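Local coordinates for ribosomal protein uL16 3-hydroxylase (Escherichia coli, PDB 4CCL) that hydroxylates an arginine of ribosomal protein uL16 at its C3 position as a growth-regulating oxygenase dependent on iron and 2-oxoglutarate, at residues 95-100 with 108-113; 130-135 with 200-205; 291-296 with 355-360. All blocks are in the same frame, centred on the assembly; numbering follows the deposited sequence.

Contact 1: 95-100 with 108-113; sequences ALMRPF and IDDLMI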
loop_
_atom_site.group_PDB
_atom_site.type_symbol
_atom_site.label_atom_id
_atom_site.label_comp_id
_atom_site.label_asym_id
_atom_site.label_seq_id
_atom_site.Cartn_x
_atom_site.Cartn_y
_atom_site.Cartn_z
ATOM N N ALA B 95 35.975 4.631 4.982
ATOM C CA ALA B 95 36.816 3.696 5.735
ATOM C C ALA B 95 36.374 3.492 7.195
ATOM O O ALA B 95 36.573 2.417 7.761
ATOM C CB ALA B 95 38.270 4.118 5.677
ATOM N N LEU B 96 35.776 4.519 7.795
ATOM C CA LEU B 96 35.320 4.442 9.186
ATOM C C LEU B 96 34.231 3.390 9.408
ATOM O O LEU B 96 34.050 2.902 10.523
ATOM C CB LEU B 96 34.811 5.808 9.671
ATOM C CG LEU B 96 35.645 6.584 10.695
ATOM C CD1 LEU B 96 34.786 7.623 11.404
ATOM C CD2 LEU B 96 36.293 5.645 11.699
HETATM N N MSE B 97 33.505 3.056 8.346
HETATM C CA MSE B 97 32.374 2.138 8.434
HETATM C C MSE B 97 32.821 0.686 8.605
HETATM O O MSE B 97 32.187 -0.086 9.327
HETATM C CB MSE B 97 31.496 2.274 7.186
HETATM C CG MSE B 97 30.990 3.685 6.936
HETATM SE SE MSE B 97 29.140 3.938 7.489
HETATM C CE MSE B 97 28.266 2.845 6.136
ATOM N N ARG B 98 33.918 0.330 7.940
ATOM C CA ARG B 98 34.438 -1.044 7.928
ATOM C C ARG B 98 34.543 -1.792 9.273
ATOM O O ARG B 98 34.182 -2.965 9.342
ATOM C CB ARG B 98 35.769 -1.121 7.162
ATOM C CG ARG B 98 35.614 -1.159 5.648
ATOM C CD ARG B 98 36.944 -1.410 4.943
ATOM N NE ARG B 98 37.755 -0.200 4.821
ATOM C CZ ARG B 98 39.027 -0.104 5.201
ATOM N NH1 ARG B 98 39.646 -1.148 5.735
ATOM N NH2 ARG B 98 39.683 1.039 5.045
ATOM N N PRO B 99 35.040 -1.134 10.339
ATOM C CA PRO B 99 35.130 -1.844 11.624
ATOM C C PRO B 99 33.785 -2.321 12.184
ATOM O O PRO B 99 33.765 -3.194 13.050
ATOM C CB PRO B 99 35.741 -0.792 12.558
ATOM C CG PRO B 99 36.516 0.095 11.663
ATOM C CD PRO B 99 35.728 0.169 10.392
ATOM N N PHE B 100 32.686 -1.762 11.695
ATOM C CA PHE B 100 31.365 -2.057 12.249
ATOM C C PHE B 100 30.653 -3.225 11.564
ATOM O O PHE B 100 29.490 -3.503 11.840
ATOM C CB PHE B 100 30.499 -0.798 12.282
ATOM C CG PHE B 100 31.014 0.255 13.222
ATOM C CD1 PHE B 100 30.695 0.219 14.572
ATOM C CD2 PHE B 100 31.836 1.268 12.760
ATOM C CE1 PHE B 100 31.176 1.181 15.437
ATOM C CE2 PHE B 100 32.319 2.234 13.620
ATOM C CZ PHE B 100 31.987 2.191 14.960
ATOM N N ILE B 108 22.951 -1.524 9.118
ATOM C CA ILE B 108 23.732 -0.288 9.168
ATOM C C ILE B 108 23.183 0.717 8.156
ATOM O O ILE B 108 22.656 0.332 7.112
ATOM C CB ILE B 108 25.250 -0.546 8.948
ATOM C CG1 ILE B 108 26.087 0.543 9.622
ATOM C CG2 ILE B 108 25.589 -0.659 7.468
ATOM C CD1 ILE B 108 27.586 0.365 9.448
ATOM N N ASP B 109 23.279 2.005 8.470
ATOM C CA ASP B 109 22.714 3.016 7.583
ATOM C C ASP B 109 23.777 3.800 6.824
ATOM O O ASP B 109 24.018 3.530 5.649
ATOM C CB ASP B 109 21.819 3.981 8.368
ATOM C CG ASP B 109 21.051 4.931 7.465
ATOM O OD1 ASP B 109 20.928 4.635 6.258
ATOM O OD2 ASP B 109 20.561 5.969 7.960
ATOM N N ASP B 110 24.432 4.730 7.517
ATOM C CA ASP B 110 25.397 5.645 6.909
ATOM C C ASP B 110 26.185 6.409 7.976
ATOM O O ASP B 110 25.949 6.243 9.173
ATOM C CB ASP B 110 24.694 6.646 5.983
ATOM C CG ASP B 110 24.457 6.093 4.590
ATOM O OD1 ASP B 110 25.377 5.455 4.036
ATOM O OD2 ASP B 110 23.342 6.275 4.059
ATOM N N LEU B 111 27.095 7.267 7.521
ATOM C CA LEU B 111 27.961 8.047 8.401
ATOM C C LEU B 111 27.628 9.533 8.281
ATOM O O LEU B 111 27.850 10.135 7.229
ATOM C CB LEU B 111 29.429 7.806 8.015
ATOM C CG LEU B 111 30.599 8.126 8.960
ATOM C CD1 LEU B 111 30.793 9.612 9.194
ATOM C CD2 LEU B 111 30.435 7.413 10.282
HETATM N N MSE B 112 27.113 10.129 9.353
HETATM C CA MSE B 112 26.857 11.569 9.331
HETATM C C MSE B 112 27.854 12.303 10.226
HETATM O O MSE B 112 28.148 11.860 11.334
HETATM C CB MSE B 112 25.399 11.890 9.703
HETATM C CG MSE B 112 25.129 12.178 11.180
HETATM SE SE MSE B 112 25.425 14.051 11.695
HETATM C CE MSE B 112 24.933 13.895 13.571
ATOM N N ILE B 113 28.391 13.415 9.731
ATOM C CA ILE B 113 29.416 14.152 10.467
ATOM C C ILE B 113 28.895 15.496 10.958
ATOM O O ILE B 113 28.198 16.195 10.230
ATOM C CB ILE B 113 30.667 14.399 9.593
ATOM C CG1 ILE B 113 31.233 13.073 9.089
ATOM C CG2 ILE B 113 31.732 15.171 10.367
ATOM C CD1 ILE B 113 32.486 13.215 8.258
#
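Met97, a selenomethionine in this crystal, turns its CG anti to the carbonyl carbon (chi1 -56°) and then bends again at chi2 and chi3, and this folded chain carries SE and CE onto strand 108-116. That strand belongs to the JmjC barrel, the double-stranded beta-helix of the cupin clan. Residues 95-100 form the turn that follows helix 91-94, passing into 3-10 geometry from Arg98, where Phe100 N bonds to Met97 O.

The selenium does most of the touching. It lies against the peptide between Asp110 and Leu111, with SE 3.9 Å from Asp110 C, and it also meets Leu111 CB at 3.9 Å. Its terminal methyl reaches the other way along the strand, where Met97 CE stands 4.2 Å from Ile108 CD1. Ile108 gets there with CG1 anti to its backbone N (chi1 -153°), an extended chain whose CD1 wedges between Met97 and Phe100. The second side of that wedge is aliphatic, because Phe100 offers its CB, at 4.2 Å from Ile108 CD1, and not its ring. At the other end Leu96 CD1 loosely approaches Leu111 CD2.

No hydrogen bond joins the two segments, so the turn is held to the strand by apolar packing. The polar groups of the strand find partners elsewhere: His277 bonds Asp110 OD2, and the amide of Asn87 in helix 86-89 serves both residues flanking that peptide, its ND2 bonding Asp110 OD1 and its OD1 taking the N-H of Leu111.

Contact 2: 130-135 with 200-205; sequences DVFIIQ and VGFRAP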
loop_
_atom_site.group_PDB
_atom_site.type_symbol
_atom_site.label_atom_id
_atom_site.label_comp_id
_atom_site.label_asym_id
_atom_site.label_seq_id
_atom_site.Cartn_x
_atom_site.Cartn_y
_atom_site.Cartn_z
ATOM N N ASP B 130 19.788 2.763 16.629
ATOM C CA ASP B 130 21.070 2.661 17.306
ATOM C C ASP B 130 22.057 3.605 16.637
ATOM O O ASP B 130 21.945 3.888 15.444
ATOM C CB ASP B 130 21.602 1.232 17.222
ATOM C CG ASP B 130 20.600 0.207 17.713
ATOM O OD1 ASP B 130 19.722 -0.196 16.919
ATOM O OD2 ASP B 130 20.689 -0.192 18.895
ATOM N N VAL B 131 23.021 4.098 17.404
ATOM C CA VAL B 131 24.050 4.963 16.845
ATOM C C VAL B 131 25.373 4.810 17.594
ATOM O O VAL B 131 25.387 4.585 18.807
ATOM C CB VAL B 131 23.598 6.450 16.830
ATOM C CG1 VAL B 131 23.473 7.002 18.244
ATOM C CG2 VAL B 131 24.547 7.304 15.992
ATOM N N PHE B 132 26.479 4.897 16.862
ATOM C CA PHE B 132 27.791 4.998 17.488
ATOM C C PHE B 132 28.319 6.402 17.234
ATOM O O PHE B 132 28.472 6.808 16.085
ATOM C CB PHE B 132 28.762 3.967 16.908
ATOM C CG PHE B 132 28.482 2.556 17.337
ATOM C CD1 PHE B 132 27.587 1.768 16.631
ATOM C CD2 PHE B 132 29.125 2.009 18.437
ATOM C CE1 PHE B 132 27.332 0.467 17.019
ATOM C CE2 PHE B 132 28.873 0.709 18.830
ATOM C CZ PHE B 132 27.976 -0.063 18.119
ATOM N N ILE B 133 28.592 7.153 18.295
ATOM C CA ILE B 133 29.081 8.513 18.115
ATOM C C ILE B 133 30.569 8.604 18.438
ATOM O O ILE B 133 30.981 8.489 19.591
ATOM C CB ILE B 133 28.286 9.524 18.956
ATOM C CG1 ILE B 133 26.793 9.411 18.639
ATOM C CG2 ILE B 133 28.789 10.932 18.696
ATOM C CD1 ILE B 133 25.898 10.237 19.546
ATOM N N ILE B 134 31.364 8.822 17.397
ATOM C CA ILE B 134 32.816 8.828 17.493
ATOM C C ILE B 134 33.346 10.246 17.649
ATOM O O ILE B 134 33.087 11.111 16.812
ATOM C CB ILE B 134 33.449 8.215 16.228
ATOM C CG1 ILE B 134 32.867 6.827 15.956
ATOM C CG2 ILE B 134 34.963 8.150 16.359
ATOM C CD1 ILE B 134 33.125 6.320 14.549
ATOM N N GLN B 135 34.095 10.480 18.721
ATOM C CA GLN B 135 34.721 11.776 18.931
ATOM C C GLN B 135 35.959 11.932 18.055
ATOM O O GLN B 135 36.860 11.093 18.079
ATOM C CB GLN B 135 35.088 11.974 20.403
ATOM C CG GLN B 135 35.785 13.300 20.694
ATOM C CD GLN B 135 34.880 14.499 20.482
ATOM O OE1 GLN B 135 33.732 14.509 20.926
ATOM N NE2 GLN B 135 35.391 15.515 19.795
ATOM N N VAL B 200 27.853 6.802 13.261
ATOM C CA VAL B 200 27.560 5.639 12.450
ATOM C C VAL B 200 26.154 5.273 12.851
ATOM O O VAL B 200 25.910 4.830 13.981
ATOM C CB VAL B 200 28.470 4.452 12.802
ATOM C CG1 VAL B 200 28.128 3.246 11.934
ATOM C CG2 VAL B 200 29.932 4.828 12.657
ATOM N N GLY B 201 25.229 5.471 11.921
ATOM C CA GLY B 201 23.822 5.286 12.196
ATOM C C GLY B 201 23.344 3.928 11.747
ATOM O O GLY B 201 23.979 3.270 10.923
ATOM N N PHE B 202 22.205 3.518 12.285
ATOM C CA PHE B 202 21.607 2.247 11.915
ATOM C C PHE B 202 20.155 2.448 11.513
ATOM O O PHE B 202 19.569 3.500 11.765
ATOM C CB PHE B 202 21.744 1.227 13.049
ATOM C CG PHE B 202 23.142 0.697 13.216
ATOM C CD1 PHE B 202 24.110 1.450 13.855
ATOM C CD2 PHE B 202 23.488 -0.549 12.720
ATOM C CE1 PHE B 202 25.393 0.971 14.003
ATOM C CE2 PHE B 202 24.771 -1.035 12.866
ATOM C CZ PHE B 202 25.726 -0.273 13.508
ATOM N N ARG B 203 19.585 1.445 10.861
ATOM C CA ARG B 203 18.234 1.562 10.345
ATOM C C ARG B 203 17.455 0.281 10.579
ATOM O O ARG B 203 17.944 -0.814 10.306
ATOM C CB ARG B 203 18.272 1.882 8.849
ATOM C CG ARG B 203 19.265 1.032 8.078
ATOM C CD ARG B 203 19.344 1.433 6.617
ATOM N NE ARG B 203 18.088 1.200 5.914
ATOM C CZ ARG B 203 17.947 1.280 4.595
ATOM N NH1 ARG B 203 18.990 1.581 3.833
ATOM N NH2 ARG B 203 16.765 1.053 4.039
ATOM N N ALA B 204 16.243 0.419 11.104
ATOM C CA ALA B 204 15.336 -0.711 11.174
ATOM C C ALA B 204 13.951 -0.250 10.754
ATOM O O ALA B 204 13.517 0.842 11.121
ATOM C CB ALA B 204 15.309 -1.282 12.581
ATOM N N PRO B 205 13.247 -1.089 9.984
ATOM C CA PRO B 205 11.896 -0.765 9.518
ATOM C C PRO B 205 10.851 -0.992 10.600
ATOM O O PRO B 205 11.075 -1.802 11.498
ATOM C CB PRO B 205 11.684 -1.757 8.374
ATOM C CG PRO B 205 12.502 -2.947 8.764
ATOM C CD PRO B 205 13.721 -2.383 9.460
#
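Phe132 and Val200 form an antiparallel hydrogen-bonded pair. Phe132 N gives its hydrogen to Val200 O at 2.9 Å, nearly straight at 169°, and Val200 N returns a bond of the same length to Phe132 O. Val200 O takes a second, softer contact from the CA-H of Val131, with CA to O at 3.4 Å. Val131 and Gly201 make the neighbouring non-hydrogen-bonded pair. Beyond it the ladder slackens: Phe202 N to Asp130 O is a weak bond, 3.2 Å long and bent to 126°.

On the face that carries Phe132 and Val200, the rings of Phe132 and Phe202 meet rim to rim, with neither lying over the other. Phe202 CE1 comes into the plane of the Phe132 ring at its edge, 3.5 Å from Phe132 CD1, and the planes are inclined at 55°. Farther along, Ile134 CD1 reaches diagonally to Val200 CG2, 4.0 Å away.

The second shell adds more rings, with Phe12, Phe100 and Tyr180 around Phe132 and Trp17 edge-to-face with Phe202. Where the ladder weakens, the Asp130 carboxylate is anchored by Tyr180 OH on OD2 and by Arg107, in a salt bridge, and Gln18 on OD1. On the other face of the sheet Val131 comes, side chain to side chain, within about 5 Å of the iron ligands Asp127 and His187.

This is a central strand pairing of the JmjC barrel, and its chemistry is divided: the two strong bonds between Phe132 and Val200 fix the register, rings and aliphatic groups pack on one face, and the buried Asp130, with its three partners, is probably kept ionised.

Contact 3: 291-296 with 355-360; sequences DEIYDA and SFLAML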
loop_
_atom_site.group_PDB
_atom_site.type_symbol
_atom_site.label_atom_id
_atom_site.label_comp_id
_atom_site.label_asym_id
_atom_site.label_seq_id
_atom_site.Cartn_x
_atom_site.Cartn_y
_atom_site.Cartn_z
ATOM N N ASP B 291 34.612 -6.822 -22.717
ATOM C CA ASP B 291 35.986 -7.295 -22.834
ATOM C C ASP B 291 37.041 -6.269 -22.414
ATOM O O ASP B 291 38.187 -6.638 -22.183
ATOM C CB ASP B 291 36.281 -7.856 -24.233
ATOM C CG ASP B 291 36.332 -6.783 -25.299
ATOM O OD1 ASP B 291 35.686 -5.729 -25.118
ATOM O OD2 ASP B 291 37.014 -6.998 -26.323
ATOM N N GLU B 292 36.679 -4.993 -22.318
ATOM C CA GLU B 292 37.631 -4.041 -21.748
ATOM C C GLU B 292 37.550 -4.030 -20.225
ATOM O O GLU B 292 38.456 -3.549 -19.555
ATOM C CB GLU B 292 37.515 -2.629 -22.351
ATOM C CG GLU B 292 36.177 -1.933 -22.195
ATOM C CD GLU B 292 35.630 -1.459 -23.528
ATOM O OE1 GLU B 292 35.900 -2.133 -24.544
ATOM O OE2 GLU B 292 34.940 -0.418 -23.565
ATOM N N ILE B 293 36.466 -4.583 -19.688
ATOM C CA ILE B 293 36.367 -4.850 -18.257
ATOM C C ILE B 293 37.150 -6.111 -17.921
ATOM O O ILE B 293 37.925 -6.140 -16.952
ATOM C CB ILE B 293 34.903 -4.993 -17.812
ATOM C CG1 ILE B 293 34.243 -3.616 -17.770
ATOM C CG2 ILE B 293 34.821 -5.656 -16.444
ATOM C CD1 ILE B 293 32.763 -3.659 -17.572
ATOM N N TYR B 294 36.948 -7.144 -18.737
ATOM C CA TYR B 294 37.746 -8.362 -18.651
ATOM C C TYR B 294 39.220 -7.980 -18.687
ATOM O O TYR B 294 39.988 -8.342 -17.794
ATOM C CB TYR B 294 37.421 -9.303 -19.821
ATOM C CG TYR B 294 38.132 -10.648 -19.788
ATOM C CD1 TYR B 294 39.498 -10.751 -20.045
ATOM C CD2 TYR B 294 37.433 -11.818 -19.515
ATOM C CE1 TYR B 294 40.142 -11.969 -20.016
ATOM C CE2 TYR B 294 38.072 -13.045 -19.490
ATOM C CZ TYR B 294 39.427 -13.113 -19.740
ATOM O OH TYR B 294 40.067 -14.329 -19.715
ATOM N N ASP B 295 39.602 -7.238 -19.724
ATOM C CA ASP B 295 40.988 -6.833 -19.915
ATOM C C ASP B 295 41.496 -5.978 -18.761
ATOM O O ASP B 295 42.556 -6.264 -18.209
ATOM C CB ASP B 295 41.172 -6.100 -21.246
ATOM C CG ASP B 295 41.093 -7.033 -22.442
ATOM O OD1 ASP B 295 41.431 -8.226 -22.295
ATOM O OD2 ASP B 295 40.692 -6.570 -23.531
ATOM N N ALA B 296 40.741 -4.940 -18.401
ATOM C CA ALA B 296 41.123 -4.061 -17.296
ATOM C C ALA B 296 41.423 -4.856 -16.035
ATOM O O ALA B 296 42.446 -4.642 -15.390
ATOM C CB ALA B 296 40.035 -3.039 -17.017
ATOM N N SER B 355 27.989 -14.237 -19.918
ATOM C CA SER B 355 26.801 -13.750 -19.223
ATOM C C SER B 355 27.178 -12.974 -17.966
ATOM O O SER B 355 26.706 -11.854 -17.754
ATOM C CB SER B 355 25.863 -14.905 -18.871
ATOM O OG SER B 355 25.156 -15.355 -20.014
ATOM N N PHE B 356 28.027 -13.573 -17.137
ATOM C CA PHE B 356 28.512 -12.907 -15.934
ATOM C C PHE B 356 29.251 -11.627 -16.291
ATOM O O PHE B 356 29.068 -10.599 -15.643
ATOM C CB PHE B 356 29.434 -13.817 -15.119
ATOM C CG PHE B 356 29.964 -13.170 -13.867
ATOM C CD1 PHE B 356 29.237 -13.219 -12.691
ATOM C CD2 PHE B 356 31.180 -12.502 -13.870
ATOM C CE1 PHE B 356 29.714 -12.622 -11.538
ATOM C CE2 PHE B 356 31.663 -11.903 -12.720
ATOM C CZ PHE B 356 30.928 -11.962 -11.554
ATOM N N LEU B 357 30.094 -11.704 -17.315
ATOM C CA LEU B 357 30.853 -10.547 -17.770
ATOM C C LEU B 357 29.900 -9.441 -18.211
ATOM O O LEU B 357 30.138 -8.259 -17.952
ATOM C CB LEU B 357 31.784 -10.939 -18.919
ATOM C CG LEU B 357 32.770 -9.870 -19.386
ATOM C CD1 LEU B 357 33.615 -9.388 -18.217
ATOM C CD2 LEU B 357 33.650 -10.401 -20.508
ATOM N N ALA B 358 28.810 -9.838 -18.861
ATOM C CA ALA B 358 27.785 -8.900 -19.300
ATOM C C ALA B 358 27.115 -8.216 -18.111
ATOM O O ALA B 358 27.004 -6.988 -18.077
ATOM C CB ALA B 358 26.750 -9.609 -20.156
HETATM N N MSE B 359 26.671 -9.014 -17.143
HETATM C CA MSE B 359 26.071 -8.479 -15.921
HETATM C C MSE B 359 26.990 -7.484 -15.229
HETATM O O MSE B 359 26.582 -6.365 -14.918
HETATM C CB MSE B 359 25.738 -9.598 -14.935
HETATM C CG MSE B 359 25.532 -9.096 -13.512
HETATM SE SE MSE B 359 25.317 -10.524 -12.212
HETATM C CE MSE B 359 23.792 -11.411 -13.029
ATOM N N LEU B 360 28.227 -7.910 -14.988
ATOM C CA LEU B 360 29.240 -7.084 -14.345
ATOM C C LEU B 360 29.407 -5.779 -15.111
ATOM O O LEU B 360 29.519 -4.701 -14.520
ATOM C CB LEU B 360 30.569 -7.841 -14.292
ATOM C CG LEU B 360 31.765 -7.155 -13.631
ATOM C CD1 LEU B 360 31.404 -6.684 -12.232
ATOM C CD2 LEU B 360 32.960 -8.095 -13.589
#
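Tyr294 has its hydroxyl hydrogen-bonded to OE1 of Glu352, just ahead of helix 354-365, while the root of the same side chain packs on Leu357 within that helix. One side chain thus holds both the residues leading into the neighbouring helix, through its hydroxyl, and the helix itself, through CB. Between 291-296 and 355-360 themselves there is no hydrogen bond.

The two helices belong to the winged-helix region of the protein. Their short segments cross almost perpendicularly, at 93°, with the axes 9.7 Å apart at closest approach, so the contact is a small patch. Leu357 is its centre. With CG anti to the backbone N (chi1 -173°), it sends its isobutyl fork straight across, and both prongs come to Tyr294 CB: Leu357 CD2 at 4.0 Å and Leu357 CD1 at 4.1 Å. The leucine and tyrosine side chains cross at about a right angle. CD2 also stands obliquely off the tyrosine ring, and it approaches the backbone at Asp291, whose N lies 4.3 Å from Leu357 CD2.

One turn farther along helix 354-365, Leu360 makes the second, lighter contact. Its CD2 is 4.2 Å from Ile293 CG2, and that same methyl branch lies 4.3 Å from Leu357 CD1. A single branch of Ile293 thus touches two leucines, whose side chains project from one side of their helix.

The site is far from the iron-binding centre, and the packing is plain helix-helix joinery. Ile293 also packs on Phe371 of strand 369-371, which Ala296 touches too, while Phe356, beside Leu357 in sequence, meets His329, just before helix 330-338.

In the fold
Contacts 1 and 2 are parts of one core. Strand 108-116 lies beside strand 195-202 in the JmjC sheet, Asp109 and Asp110 bond to Gly201 through their backbones, and Leu111 packs on Val200; the two centres are about 8 Å apart. Contact 2 is the sheet itself, held by backbone bonds and rings, whereas contact 1 lays a turn on that sheet by side-chain packing, with no hydrogen bond between the segments. Contact 3 stands apart in the winged-helix region, its centre about 30 Å from that of contact 1 and about 36 Å from that of contact 2. Between its two segments there is likewise no hydrogen bond, but it joins two helices and reaches the surface at Asp291.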